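Local coordinates for protein putative TRAP PERIPLASMIC SOLUTE BINDING PROTEIN (Haemophilus influenzae, PDB 4PBQ) that binds L-gulonate and probably hands sugar acids of this kind from the periplasm to a TRAP membrane transporter, at residues A[108-111]-A[112-116]; A[154-157]-A[158-162]; A[277-280]-A[281-285]; A[290-293]-A[294-298]; A[301-304]-A[305-309]. All coordinates share one frame; numbering follows the deposited sequence.

Interaction 1 of 5, residues A[108-111]-A[112-116]; sequences LFKD and NQEAK
Two torsions set up the reciprocal bonds of this turn: Asp-111 folds its carboxylate forward over the first helical turn (chi1 55°), whereas Glu-114, with CG trans to its own amide nitrogen (chi1 178°) and the rest of the chain extended, sends its carboxylate back to Lys-110. The OD1 of Asp-111 accepts from Glu-114 N at 2.9 Å, meeting it nearly along the C-O axis. In return, Glu-114 OE2 takes the backbone N of Lys-110 at 2.8 Å, and this donor stands 46° out of the carboxylate plane. Asp-111 is thus the N-cap of helix 112-119, and its own carbonyl O opens the regular bonding by receiving Ala-115 N at 3.1 Å. The Lys-110 side chain crosses that of Glu-114 at about a right angle; its NZ forms a long salt bridge with Glu-114 OE1 (3.8 Å) and another long one with Asp-111 OD2 (4.0 Å). On the buried side, Ala-115 CA lies over one face of the Phe-109 ring in a CH-pi contact, 3.8 Å from the centroid, and Ala-115 CB reaches Phe-109 CD2 at 3.4 Å. Phe-109 also packs on Phe-146 of strand 136-151, while Asn-112 bonds through ND2 to Glu-273 of helix 248-281.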
loop_
_atom_site.group_PDB
_atom_site.type_symbol
_atom_site.label_atom_id
_atom_site.label_comp_id
_atom_site.label_asym_id
_atom_site.label_seq_id
_atom_site.Cartn_x
_atom_site.Cartn_y
_atom_site.Cartn_z
ATOM N N LEU A 108 9.303 -10.060 -2.206
ATOM C CA LEU A 108 10.111 -9.785 -1.029
ATOM C C LEU A 108 9.616 -10.572 0.188
ATOM O O LEU A 108 10.427 -11.038 0.993
ATOM C CB LEU A 108 10.098 -8.282 -0.733
ATOM C CG LEU A 108 11.136 -7.744 0.246
ATOM C CD1 LEU A 108 12.554 -7.966 -0.261
ATOM C CD2 LEU A 108 10.858 -6.260 0.479
ATOM N N PHE A 109 8.294 -10.732 0.303
ATOM C CA PHE A 109 7.664 -11.380 1.460
ATOM C C PHE A 109 6.818 -12.577 1.063
ATOM O O PHE A 109 6.040 -12.472 0.124
ATOM C CB PHE A 109 6.725 -10.412 2.176
ATOM C CG PHE A 109 7.354 -9.127 2.588
ATOM C CD1 PHE A 109 8.588 -9.091 3.222
ATOM C CD2 PHE A 109 6.685 -7.939 2.381
ATOM C CE1 PHE A 109 9.152 -7.892 3.615
ATOM C CE2 PHE A 109 7.247 -6.723 2.781
ATOM C CZ PHE A 109 8.476 -6.703 3.397
ATOM N N LYS A 110 6.918 -13.675 1.829
ATOM C CA LYS A 110 6.225 -14.934 1.497
ATOM C C LYS A 110 4.732 -14.957 1.844
ATOM O O LYS A 110 3.955 -15.662 1.194
ATOM C CB LYS A 110 6.941 -16.141 2.138
ATOM C CG LYS A 110 6.593 -16.423 3.598
ATOM C CD LYS A 110 7.427 -17.603 4.150
ATOM C CE LYS A 110 6.735 -18.277 5.333
ATOM N NZ LYS A 110 7.262 -17.816 6.630
ATOM N N ASP A 111 4.340 -14.170 2.851
ATOM C CA ASP A 111 2.955 -14.102 3.298
ATOM C C ASP A 111 2.754 -12.885 4.207
ATOM O O ASP A 111 3.707 -12.156 4.495
ATOM C CB ASP A 111 2.517 -15.408 3.990
ATOM C CG ASP A 111 3.417 -15.817 5.156
ATOM O OD1 ASP A 111 3.933 -14.949 5.895
ATOM O OD2 ASP A 111 3.591 -17.048 5.355
ATOM N N ASN A 112 1.517 -12.665 4.631
ATOM C CA ASN A 112 1.186 -11.498 5.448
ATOM C C ASN A 112 1.994 -11.446 6.753
ATOM O O ASN A 112 2.498 -10.385 7.137
ATOM C CB ASN A 112 -0.296 -11.477 5.807
ATOM C CG ASN A 112 -1.192 -11.199 4.618
ATOM O OD1 ASN A 112 -0.819 -10.480 3.687
ATOM N ND2 ASN A 112 -2.397 -11.746 4.655
ATOM N N GLN A 113 2.111 -12.588 7.433
ATOM C CA GLN A 113 2.809 -12.605 8.707
ATOM C C GLN A 113 4.294 -12.255 8.533
ATOM O O GLN A 113 4.864 -11.562 9.363
ATOM C CB GLN A 113 2.595 -13.934 9.444
ATOM C CG GLN A 113 1.270 -13.973 10.230
ATOM C CD GLN A 113 1.223 -12.968 11.403
ATOM O OE1 GLN A 113 2.213 -12.775 12.117
ATOM N NE2 GLN A 113 0.067 -12.328 11.597
ATOM N N GLU A 114 4.915 -12.704 7.446
ATOM C CA GLU A 114 6.319 -12.346 7.210
ATOM C C GLU A 114 6.480 -10.853 6.871
ATOM O O GLU A 114 7.441 -10.212 7.314
ATOM C CB GLU A 114 6.931 -13.212 6.099
ATOM C CG GLU A 114 8.388 -12.854 5.767
ATOM C CD GLU A 114 9.045 -13.907 4.915
ATOM O OE1 GLU A 114 9.503 -14.927 5.494
ATOM O OE2 GLU A 114 9.085 -13.738 3.672
ATOM N N ALA A 115 5.547 -10.300 6.090
ATOM C CA ALA A 115 5.570 -8.880 5.792
ATOM C C ALA A 115 5.501 -8.086 7.095
ATOM O O ALA A 115 6.242 -7.114 7.278
ATOM C CB ALA A 115 4.423 -8.491 4.855
ATOM N N LYS A 116 4.639 -8.523 8.011
ATOM C CA LYS A 116 4.428 -7.796 9.251
ATOM C C LYS A 116 5.715 -7.878 10.081
ATOM O O LYS A 116 6.162 -6.901 10.660
ATOM C CB LYS A 116 3.243 -8.394 10.021
ATOM C CG LYS A 116 2.929 -7.721 11.353
ATOM C CD LYS A 116 1.707 -8.387 11.995
ATOM C CE LYS A 116 1.306 -7.723 13.303
ATOM N NZ LYS A 116 2.225 -8.072 14.415
#

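Interaction 2 of 5, residues A[154-157]-A[158-162]; sequences KLEK and FDDFK
Lys-157 O receives Asp-160 N at 2.9 Å with the donor 46° above the carbonyl plane, the first of a run of i to i+3 bonds that Phe-158 O to Phe-161 N and Asp-159 O to Lys-162 N carry on, so the chain winds through tight overlapping turns. The side chain of Asp-160 points back at the preceding residues and spends its two oxygens differently. OD2 accepts from Glu-156 N at 2.9 Å on its anti lone pair, in a nearly straight bond (173° at the hydrogen), and more weakly from Lys-157 N at 3.3 Å. OD1 forms a salt bridge with Lys-157 NZ at 2.8 Å. The lysine reaches it because chi1 of 64° puts CG between the backbone N and the carbonyl carbon, next to the carboxylate, and a bend at the last torsion turns the ammonium to the syn side of OD1, near the carboxylate plane. A water donates to both Asp-160 OD2 and Glu-156 OE1, which probably eases the approach of two like charges. On the buried side, Leu-155 CD2 lies 3.5 Å from Asp-160 O, and Leu-155 CD1 touches the edge of the Phe-161 ring at CE1, 4.0 Å away. The loop joins strand 136-151 to strand 165-168: Leu-155 rests on Ile-149 and on Ile-225 of strand 223-225, while Phe-158 and Phe-161 lean on helix 292-312.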
loop_
_atom_site.group_PDB
_atom_site.type_symbol
_atom_site.label_atom_id
_atom_site.label_comp_id
_atom_site.label_asym_id
_atom_site.label_seq_id
_atom_site.Cartn_x
_atom_site.Cartn_y
_atom_site.Cartn_z
ATOM N N LYS A 154 -8.890 -13.520 -19.322
ATOM C CA LYS A 154 -8.362 -14.603 -18.516
ATOM C C LYS A 154 -6.831 -14.699 -18.648
ATOM O O LYS A 154 -6.292 -14.654 -19.751
ATOM C CB LYS A 154 -9.043 -15.913 -18.906
ATOM C CG LYS A 154 -8.446 -17.147 -18.281
ATOM C CD LYS A 154 -9.148 -18.423 -18.768
ATOM C CE LYS A 154 -10.277 -18.824 -17.842
ATOM N NZ LYS A 154 -10.819 -20.180 -18.186
ATOM N N LEU A 155 -6.142 -14.806 -17.516
ATOM C CA LEU A 155 -4.696 -14.979 -17.502
ATOM C C LEU A 155 -4.335 -16.217 -16.682
ATOM O O LEU A 155 -4.570 -16.255 -15.475
ATOM C CB LEU A 155 -4.007 -13.748 -16.903
ATOM C CG LEU A 155 -4.469 -12.387 -17.436
ATOM C CD1 LEU A 155 -3.893 -11.284 -16.565
ATOM C CD2 LEU A 155 -4.056 -12.209 -18.909
ATOM N N GLU A 156 -3.752 -17.233 -17.319
ATOM C CA GLU A 156 -3.407 -18.451 -16.586
ATOM C C GLU A 156 -2.035 -19.000 -16.954
ATOM O O GLU A 156 -1.621 -20.038 -16.445
ATOM C CB GLU A 156 -4.494 -19.525 -16.768
ATOM C CG GLU A 156 -4.753 -19.921 -18.197
ATOM C CD GLU A 156 -6.128 -20.583 -18.400
ATOM O OE1 GLU A 156 -6.587 -20.632 -19.559
ATOM O OE2 GLU A 156 -6.742 -21.051 -17.418
ATOM N N LYS A 157 -1.327 -18.283 -17.820
ATOM C CA LYS A 157 0.045 -18.633 -18.150
ATOM C C LYS A 157 0.762 -17.372 -18.610
ATOM O O LYS A 157 0.131 -16.385 -18.983
ATOM C CB LYS A 157 0.089 -19.715 -19.239
ATOM C CG LYS A 157 -0.477 -19.266 -20.570
ATOM C CD LYS A 157 -0.493 -20.387 -21.602
ATOM C CE LYS A 157 -1.174 -19.938 -22.894
ATOM N NZ LYS A 157 -2.650 -19.658 -22.730
ATOM N N PHE A 158 2.080 -17.404 -18.580
ATOM C CA PHE A 158 2.866 -16.198 -18.770
ATOM C C PHE A 158 2.609 -15.589 -20.141
ATOM O O PHE A 158 2.560 -14.365 -20.275
ATOM C CB PHE A 158 4.336 -16.519 -18.552
ATOM C CG PHE A 158 5.221 -15.318 -18.471
ATOM C CD1 PHE A 158 5.308 -14.577 -17.292
ATOM C CD2 PHE A 158 5.965 -14.923 -19.557
ATOM C CE1 PHE A 158 6.147 -13.483 -17.215
ATOM C CE2 PHE A 158 6.808 -13.829 -19.485
ATOM C CZ PHE A 158 6.896 -13.110 -18.328
ATOM N N ASP A 159 2.424 -16.427 -21.156
ATOM C CA ASP A 159 2.172 -15.920 -22.501
ATOM C C ASP A 159 0.878 -15.097 -22.596
ATOM O O ASP A 159 0.719 -14.311 -23.529
ATOM C CB ASP A 159 2.176 -17.050 -23.541
ATOM C CG ASP A 159 3.572 -17.597 -23.799
ATOM O OD1 ASP A 159 4.553 -16.854 -23.593
ATOM O OD2 ASP A 159 3.691 -18.768 -24.201
ATOM N N ASP A 160 -0.026 -15.246 -21.629
ATOM C CA ASP A 160 -1.292 -14.529 -21.694
ATOM C C ASP A 160 -1.107 -13.035 -21.421
ATOM O O ASP A 160 -1.960 -12.241 -21.770
ATOM C CB ASP A 160 -2.311 -15.108 -20.703
ATOM C CG ASP A 160 -2.775 -16.516 -21.072
ATOM O OD1 ASP A 160 -2.610 -16.931 -22.236
ATOM O OD2 ASP A 160 -3.333 -17.202 -20.181
ATOM N N PHE A 161 0.006 -12.651 -20.803
ATOM C CA PHE A 161 0.298 -11.234 -20.570
ATOM C C PHE A 161 0.513 -10.435 -21.862
ATOM O O PHE A 161 0.321 -9.202 -21.868
ATOM C CB PHE A 161 1.562 -11.106 -19.733
ATOM C CG PHE A 161 1.388 -11.478 -18.290
ATOM C CD1 PHE A 161 0.202 -11.217 -17.612
ATOM C CD2 PHE A 161 2.420 -12.088 -17.603
ATOM C CE1 PHE A 161 0.068 -11.558 -16.281
ATOM C CE2 PHE A 161 2.280 -12.410 -16.256
ATOM C CZ PHE A 161 1.125 -12.149 -15.611
ATOM N N LYS A 162 0.953 -11.098 -22.933
ATOM C CA LYS A 162 1.246 -10.386 -24.180
ATOM C C LYS A 162 -0.016 -9.700 -24.724
ATOM O O LYS A 162 -1.058 -10.326 -24.881
ATOM C CB LYS A 162 1.847 -11.346 -25.216
ATOM C CG LYS A 162 2.195 -10.689 -26.534
ATOM C CD LYS A 162 2.848 -11.677 -27.499
ATOM C CE LYS A 162 4.326 -11.872 -27.181
ATOM N NZ LYS A 162 5.165 -10.675 -27.542
HETATM O O HOH W 1 -5.520 -18.559 -21.139
#

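Interaction 3 of 5, residues A[277-280]-A[281-285]; sequences KDYL and AKHGN
The C-terminal end of helix 248-281 is finished by a stack of aromatic rings one turn apart, Tyr-279 and His-283. Their planes are 13° apart and their centroids 3.6 Å, a face-to-face arrangement in which Tyr-279 CZ lies over the centre of the imidazole. The same histidine also serves the backbone, for ND1 donates to Tyr-279 O at 2.7 Å, close to the plane of its ring. Lys-282 N reaches that oxygen at 2.9 Å from the other face of the carbonyl plane, and two donors therefore grip one acceptor where the regular helix stops; Ala-281 N still makes the regular i to i+4 bond to Lys-277 O. On the outer surface the extended Lys-282 chain runs over Asp-278, its NZ held on the syn lone pair of Asp-278 OD2 at 3.0 Å and weakly by Asp-278 OD1 at 3.1 Å. Beyond the turn, Asn-285 CB meets Leu-280 O at 3.5 Å, and Tyr-218 receives Asn-285 ND2 at its backbone oxygen and bonds through its hydroxyl to Tyr-279 OH.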
loop_
_atom_site.group_PDB
_atom_site.type_symbol
_atom_site.label_atom_id
_atom_site.label_comp_id
_atom_site.label_asym_id
_atom_site.label_seq_id
_atom_site.Cartn_x
_atom_site.Cartn_y
_atom_site.Cartn_z
ATOM N N LYS A 277 -12.026 -12.464 0.021
ATOM C CA LYS A 277 -11.723 -13.505 -0.958
ATOM C C LYS A 277 -12.940 -14.441 -1.167
ATOM O O LYS A 277 -13.275 -14.785 -2.281
ATOM C CB LYS A 277 -10.497 -14.294 -0.516
ATOM C CG LYS A 277 -9.173 -13.545 -0.711
ATOM C CD LYS A 277 -7.982 -14.377 -0.260
ATOM C CE LYS A 277 -7.665 -15.490 -1.255
ATOM N NZ LYS A 277 -6.387 -16.192 -0.917
ATOM N N ASP A 278 -13.594 -14.830 -0.083
ATOM C CA ASP A 278 -14.789 -15.652 -0.159
ATOM C C ASP A 278 -15.928 -14.911 -0.874
ATOM O O ASP A 278 -16.616 -15.488 -1.716
ATOM C CB ASP A 278 -15.230 -16.058 1.239
ATOM C CG ASP A 278 -16.318 -17.125 1.225
ATOM O OD1 ASP A 278 -16.051 -18.222 0.701
ATOM O OD2 ASP A 278 -17.428 -16.848 1.715
ATOM N N TYR A 279 -16.124 -13.644 -0.506
ATOM C CA TYR A 279 -17.125 -12.786 -1.136
ATOM C C TYR A 279 -16.950 -12.765 -2.662
ATOM O O TYR A 279 -17.910 -12.961 -3.429
ATOM C CB TYR A 279 -17.013 -11.359 -0.579
ATOM C CG TYR A 279 -18.019 -10.381 -1.157
ATOM C CD1 TYR A 279 -17.790 -9.769 -2.385
ATOM C CD2 TYR A 279 -19.164 -10.054 -0.465
ATOM C CE1 TYR A 279 -18.692 -8.899 -2.923
ATOM C CE2 TYR A 279 -20.080 -9.170 -0.997
ATOM C CZ TYR A 279 -19.836 -8.598 -2.224
ATOM O OH TYR A 279 -20.733 -7.714 -2.781
ATOM N N LEU A 280 -15.726 -12.503 -3.101
ATOM C CA LEU A 280 -15.447 -12.388 -4.530
ATOM C C LEU A 280 -15.618 -13.720 -5.262
ATOM O O LEU A 280 -16.029 -13.751 -6.420
ATOM C CB LEU A 280 -14.045 -11.822 -4.745
ATOM C CG LEU A 280 -13.941 -10.361 -4.296
ATOM C CD1 LEU A 280 -12.502 -9.860 -4.303
ATOM C CD2 LEU A 280 -14.803 -9.471 -5.193
ATOM N N ALA A 281 -15.369 -14.819 -4.575
ATOM C CA ALA A 281 -15.671 -16.125 -5.156
ATOM C C ALA A 281 -17.165 -16.304 -5.435
ATOM O O ALA A 281 -17.562 -17.092 -6.292
ATOM C CB ALA A 281 -15.179 -17.234 -4.248
ATOM N N LYS A 282 -17.994 -15.577 -4.706
ATOM C CA LYS A 282 -19.425 -15.885 -4.688
ATOM C C LYS A 282 -20.290 -14.796 -5.324
ATOM O O LYS A 282 -21.518 -14.836 -5.216
ATOM C CB LYS A 282 -19.864 -16.150 -3.232
ATOM C CG LYS A 282 -19.276 -17.458 -2.690
ATOM C CD LYS A 282 -19.451 -17.615 -1.197
ATOM C CE LYS A 282 -18.997 -19.006 -0.736
ATOM N NZ LYS A 282 -18.998 -19.148 0.735
ATOM N N HIS A 283 -19.661 -13.870 -6.040
ATOM C CA HIS A 283 -20.402 -12.791 -6.684
ATOM C C HIS A 283 -20.098 -12.689 -8.170
ATOM O O HIS A 283 -20.201 -11.611 -8.746
ATOM C CB HIS A 283 -20.134 -11.450 -6.006
ATOM C CG HIS A 283 -20.844 -11.297 -4.691
ATOM N ND1 HIS A 283 -20.429 -11.940 -3.549
ATOM C CD2 HIS A 283 -21.955 -10.601 -4.348
ATOM C CE1 HIS A 283 -21.247 -11.648 -2.554
ATOM N NE2 HIS A 283 -22.190 -10.843 -3.015
ATOM N N GLY A 284 -19.698 -13.807 -8.762
ATOM C CA GLY A 284 -19.558 -13.902 -10.204
ATOM C C GLY A 284 -18.135 -13.777 -10.714
ATOM O O GLY A 284 -17.887 -14.086 -11.876
ATOM N N ASN A 285 -17.197 -13.312 -9.890
ATOM C CA ASN A 285 -15.805 -13.215 -10.359
ATOM C C ASN A 285 -15.165 -14.590 -10.454
ATOM O O ASN A 285 -15.512 -15.487 -9.696
ATOM C CB ASN A 285 -14.957 -12.322 -9.454
ATOM C CG ASN A 285 -15.452 -10.899 -9.414
ATOM O OD1 ASN A 285 -16.241 -10.525 -8.537
ATOM N ND2 ASN A 285 -15.003 -10.090 -10.367
#

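Interaction 4 of 5, residues A[290-293]-A[294-298]; sequences PSEA and FKNDM
Pro-290 CB presses on Phe-294 CD2 at 3.7 Å, and Pro-290 CG lies equally near the CE methyl of Met-298, a selenomethionine. That methyl also stands over the centre of the Phe-294 ring, because the chain of residue 298 bends at its last torsion (chi3 -86°). Three apolar groups thus close on one another at the buried flank, where Phe-294 additionally meets the ring of Phe-161. The cluster is set at the start of helix 292-312: Ser-291 is its N-cap, OG accepting from Phe-294 N at 3.1 Å, and Ser-291 O begins the i to i+4 series with Lys-295 N at 2.9 Å. Asn-296 N to Glu-292 O and Asp-297 N to Ala-293 O continue it. The outer flank is looser. There Asn-296 ND2 makes merely a weak bond to Glu-292 OE2 at 3.4 Å, with amide and carboxylate planes 86° apart, and Lys-295 is bent at several torsions, its CD no nearer than 4.1 Å to Pro-290 O.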
loop_
_atom_site.group_PDB
_atom_site.type_symbol
_atom_site.label_atom_id
_atom_site.label_comp_id
_atom_site.label_asym_id
_atom_site.label_seq_id
_atom_site.Cartn_x
_atom_site.Cartn_y
_atom_site.Cartn_z
ATOM N N PRO A 290 -2.583 -19.031 -9.755
ATOM C CA PRO A 290 -1.601 -19.419 -10.771
ATOM C C PRO A 290 -1.035 -20.806 -10.516
ATOM O O PRO A 290 -0.842 -21.198 -9.366
ATOM C CB PRO A 290 -0.501 -18.357 -10.629
ATOM C CG PRO A 290 -1.204 -17.173 -10.080
ATOM C CD PRO A 290 -2.265 -17.717 -9.160
ATOM N N SER A 291 -0.771 -21.526 -11.591
ATOM C CA SER A 291 -0.105 -22.811 -11.496
ATOM C C SER A 291 1.328 -22.626 -11.000
ATOM O O SER A 291 1.863 -21.522 -11.009
ATOM C CB SER A 291 -0.065 -23.464 -12.871
ATOM O OG SER A 291 0.675 -22.659 -13.775
ATOM N N GLU A 292 1.977 -23.714 -10.611
ATOM C CA GLU A 292 3.367 -23.621 -10.204
ATOM C C GLU A 292 4.213 -23.029 -11.328
ATOM O O GLU A 292 5.102 -22.236 -11.072
ATOM C CB GLU A 292 3.932 -24.993 -9.814
ATOM C CG GLU A 292 5.399 -24.919 -9.380
ATOM C CD GLU A 292 6.139 -26.253 -9.460
ATOM O OE1 GLU A 292 5.493 -27.301 -9.681
ATOM O OE2 GLU A 292 7.384 -26.243 -9.301
ATOM N N ALA A 293 3.952 -23.447 -12.567
ATOM C CA ALA A 293 4.711 -22.956 -13.722
ATOM C C ALA A 293 4.497 -21.458 -14.004
ATOM O O ALA A 293 5.444 -20.723 -14.310
ATOM C CB ALA A 293 4.377 -23.785 -14.961
ATOM N N PHE A 294 3.248 -21.018 -13.912
ATOM C CA PHE A 294 2.910 -19.608 -14.126
ATOM C C PHE A 294 3.589 -18.772 -13.036
ATOM O O PHE A 294 4.202 -17.726 -13.299
ATOM C CB PHE A 294 1.386 -19.459 -14.090
ATOM C CG PHE A 294 0.869 -18.086 -14.487
ATOM C CD1 PHE A 294 1.699 -17.117 -15.020
ATOM C CD2 PHE A 294 -0.475 -17.779 -14.300
ATOM C CE1 PHE A 294 1.185 -15.868 -15.359
ATOM C CE2 PHE A 294 -0.991 -16.534 -14.630
ATOM C CZ PHE A 294 -0.170 -15.588 -15.173
ATOM N N LYS A 295 3.466 -19.247 -11.804
ATOM C CA LYS A 295 4.153 -18.670 -10.657
ATOM C C LYS A 295 5.661 -18.533 -10.867
ATOM O O LYS A 295 6.249 -17.482 -10.658
ATOM C CB LYS A 295 3.947 -19.584 -9.462
ATOM C CG LYS A 295 3.711 -18.906 -8.168
ATOM C CD LYS A 295 2.313 -19.247 -7.650
ATOM C CE LYS A 295 2.345 -19.862 -6.261
ATOM N NZ LYS A 295 2.287 -21.344 -6.272
ATOM N N ASN A 296 6.304 -19.630 -11.234
ATOM C CA ASN A 296 7.730 -19.609 -11.410
ATOM C C ASN A 296 8.143 -18.689 -12.547
ATOM O O ASN A 296 9.149 -18.008 -12.456
ATOM C CB ASN A 296 8.236 -21.015 -11.688
ATOM C CG ASN A 296 8.145 -21.910 -10.479
ATOM O OD1 ASN A 296 8.099 -21.436 -9.345
ATOM N ND2 ASN A 296 8.136 -23.220 -10.711
ATOM N N ASP A 297 7.372 -18.679 -13.626
ATOM C CA ASP A 297 7.683 -17.795 -14.733
ATOM C C ASP A 297 7.614 -16.329 -14.295
ATOM O O ASP A 297 8.437 -15.527 -14.723
ATOM C CB ASP A 297 6.726 -18.019 -15.894
ATOM C CG ASP A 297 7.047 -19.256 -16.705
ATOM O OD1 ASP A 297 8.143 -19.843 -16.552
ATOM O OD2 ASP A 297 6.185 -19.628 -17.516
HETATM N N MSE A 298 6.631 -15.974 -13.470
HETATM C CA MSE A 298 6.509 -14.588 -12.993
HETATM C C MSE A 298 7.687 -14.226 -12.072
HETATM O O MSE A 298 8.267 -13.119 -12.161
HETATM C CB MSE A 298 5.177 -14.389 -12.268
HETATM C CG MSE A 298 3.975 -14.342 -13.196
HETATM SE SE MSE A 298 2.369 -13.734 -12.260
HETATM C CE MSE A 298 1.762 -15.417 -11.547
#

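Interaction 5 of 5, residues A[301-304]-A[305-309]; sequences ASKV and LYDSF
Lys-303 O accepts from Asp-307 N at 2.9 Å in a bond of 165° at the hydrogen. The two residues are joined a second time through their side chains, Lys-303 NZ donating to Asp-307 OD1 at 3.0 Å on the syn lone pair, so that this salt bridge spans the same single turn as the backbone bond. Bends at chi2 to chi4 fold the lysine chain over to bring its ammonium there, and the two side chains cross at about a right angle. One residue earlier the winding is tighter: Ser-302 O takes Leu-305 N at 3.0 Å, with the donor 47° above the carbonyl plane, while Tyr-306 N stays 3.8 Å from that oxygen. Ser-302 O also lies at the edge of the Tyr-306 ring, in its plane, 3.9 Å from CD1, and Leu-305 CG sits against the same oxygen, Ser-302 O, at 3.5 Å. Regular spacing continues at Val-304 O, which accepts from Ser-308 N at 3.2 Å. On the buried side Leu-305 packs on Asp-176 and Trp-177 of helix 172-180, and Tyr-306 OH bonds to Pro-106 O. The arrangement is that of an amphipathic alpha-helix with an i to i+4 lysine-aspartate bridge on its outer surface and a local i to i+3 turn, here within helix 292-312.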
loop_
_atom_site.group_PDB
_atom_site.type_symbol
_atom_site.label_atom_id
_atom_site.label_comp_id
_atom_site.label_asym_id
_atom_site.label_seq_id
_atom_site.Cartn_x
_atom_site.Cartn_y
_atom_site.Cartn_z
ATOM N N ALA A 301 10.837 -13.875 -14.129
ATOM C CA ALA A 301 10.777 -12.658 -14.944
ATOM C C ALA A 301 11.066 -11.403 -14.102
ATOM O O ALA A 301 11.556 -10.407 -14.618
ATOM C CB ALA A 301 9.404 -12.534 -15.609
ATOM N N SER A 302 10.753 -11.458 -12.814
ATOM C CA SER A 302 10.937 -10.295 -11.947
ATOM C C SER A 302 12.402 -10.053 -11.583
ATOM O O SER A 302 12.735 -8.981 -11.118
ATOM C CB SER A 302 10.093 -10.413 -10.668
ATOM O OG SER A 302 10.617 -11.375 -9.781
ATOM N N LYS A 303 13.272 -11.036 -11.801
ATOM C CA LYS A 303 14.656 -10.913 -11.370
ATOM C C LYS A 303 15.350 -9.734 -12.055
ATOM O O LYS A 303 16.234 -9.110 -11.485
ATOM C CB LYS A 303 15.400 -12.214 -11.633
ATOM C CG LYS A 303 16.887 -12.155 -11.406
ATOM C CD LYS A 303 17.247 -12.284 -9.956
ATOM C CE LYS A 303 18.533 -13.073 -9.808
ATOM N NZ LYS A 303 19.594 -12.588 -10.739
ATOM N N VAL A 304 14.944 -9.417 -13.276
ATOM C CA VAL A 304 15.554 -8.298 -13.992
ATOM C C VAL A 304 15.434 -6.994 -13.174
ATOM O O VAL A 304 16.306 -6.124 -13.241
ATOM C CB VAL A 304 14.911 -8.130 -15.383
ATOM C CG1 VAL A 304 13.493 -7.575 -15.244
ATOM C CG2 VAL A 304 15.762 -7.246 -16.280
ATOM N N LEU A 305 14.381 -6.873 -12.369
ATOM C CA LEU A 305 14.182 -5.666 -11.571
ATOM C C LEU A 305 15.273 -5.564 -10.517
ATOM O O LEU A 305 15.838 -4.493 -10.304
ATOM C CB LEU A 305 12.810 -5.648 -10.910
ATOM C CG LEU A 305 11.618 -5.786 -11.862
ATOM C CD1 LEU A 305 10.366 -6.023 -11.047
ATOM C CD2 LEU A 305 11.493 -4.556 -12.712
ATOM N N TYR A 306 15.567 -6.694 -9.873
ATOM C CA TYR A 306 16.577 -6.761 -8.835
ATOM C C TYR A 306 17.959 -6.573 -9.404
ATOM O O TYR A 306 18.799 -5.900 -8.798
ATOM C CB TYR A 306 16.492 -8.094 -8.097
ATOM C CG TYR A 306 15.359 -8.158 -7.103
ATOM C CD1 TYR A 306 14.080 -8.563 -7.489
ATOM C CD2 TYR A 306 15.570 -7.821 -5.783
ATOM C CE1 TYR A 306 13.028 -8.608 -6.550
ATOM C CE2 TYR A 306 14.551 -7.847 -4.866
ATOM C CZ TYR A 306 13.281 -8.245 -5.248
ATOM O OH TYR A 306 12.312 -8.272 -4.261
ATOM N N ASP A 307 18.206 -7.144 -10.582
ATOM C CA ASP A 307 19.495 -6.927 -11.219
ATOM C C ASP A 307 19.765 -5.436 -11.332
ATOM O O ASP A 307 20.888 -4.955 -11.082
ATOM C CB ASP A 307 19.530 -7.544 -12.616
ATOM C CG ASP A 307 19.424 -9.056 -12.591
ATOM O OD1 ASP A 307 19.691 -9.673 -11.530
ATOM O OD2 ASP A 307 19.069 -9.623 -13.644
ATOM N N SER A 308 18.740 -4.709 -11.745
ATOM C CA SER A 308 18.859 -3.281 -11.917
ATOM C C SER A 308 19.020 -2.585 -10.545
ATOM O O SER A 308 19.844 -1.684 -10.410
ATOM C CB SER A 308 17.650 -2.760 -12.699
ATOM O OG SER A 308 17.701 -1.359 -12.869
ATOM N N PHE A 309 18.272 -2.999 -9.522
ATOM C CA PHE A 309 18.392 -2.340 -8.216
ATOM C C PHE A 309 19.841 -2.416 -7.718
ATOM O O PHE A 309 20.394 -1.455 -7.205
ATOM C CB PHE A 309 17.518 -2.998 -7.119
ATOM C CG PHE A 309 16.029 -3.011 -7.389
ATOM C CD1 PHE A 309 15.401 -1.972 -8.026
ATOM C CD2 PHE A 309 15.262 -4.085 -6.947
ATOM C CE1 PHE A 309 14.016 -2.012 -8.243
ATOM C CE2 PHE A 309 13.899 -4.127 -7.168
ATOM C CZ PHE A 309 13.284 -3.075 -7.809
#

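How the interactions relate
All five contacts are local and follow one another in series, none nested or crossed. Interaction 1 turns the loop after strand 86-89 into helix 112-119; interaction 2 closes a turn between strands 136-151 and 165-168. Interaction 3 ends helix 248-281 ahead of strand 286-288, and interaction 4 then starts helix 292-312, on which interaction 5 lies further along. Spatially, helix 292-312 meets two of the others: the Phe-294 ring of interaction 4 packs on the backbone of interaction 2 (CD2 to Glu-156 C 3.3 Å), and from interaction 5 Ala-301 CB meets Phe-158 CZ at 3.7 Å and Tyr-306 OH approaches Leu-108 CD1 of interaction 1 at 4.0 Å. Interaction 3 touches none of them.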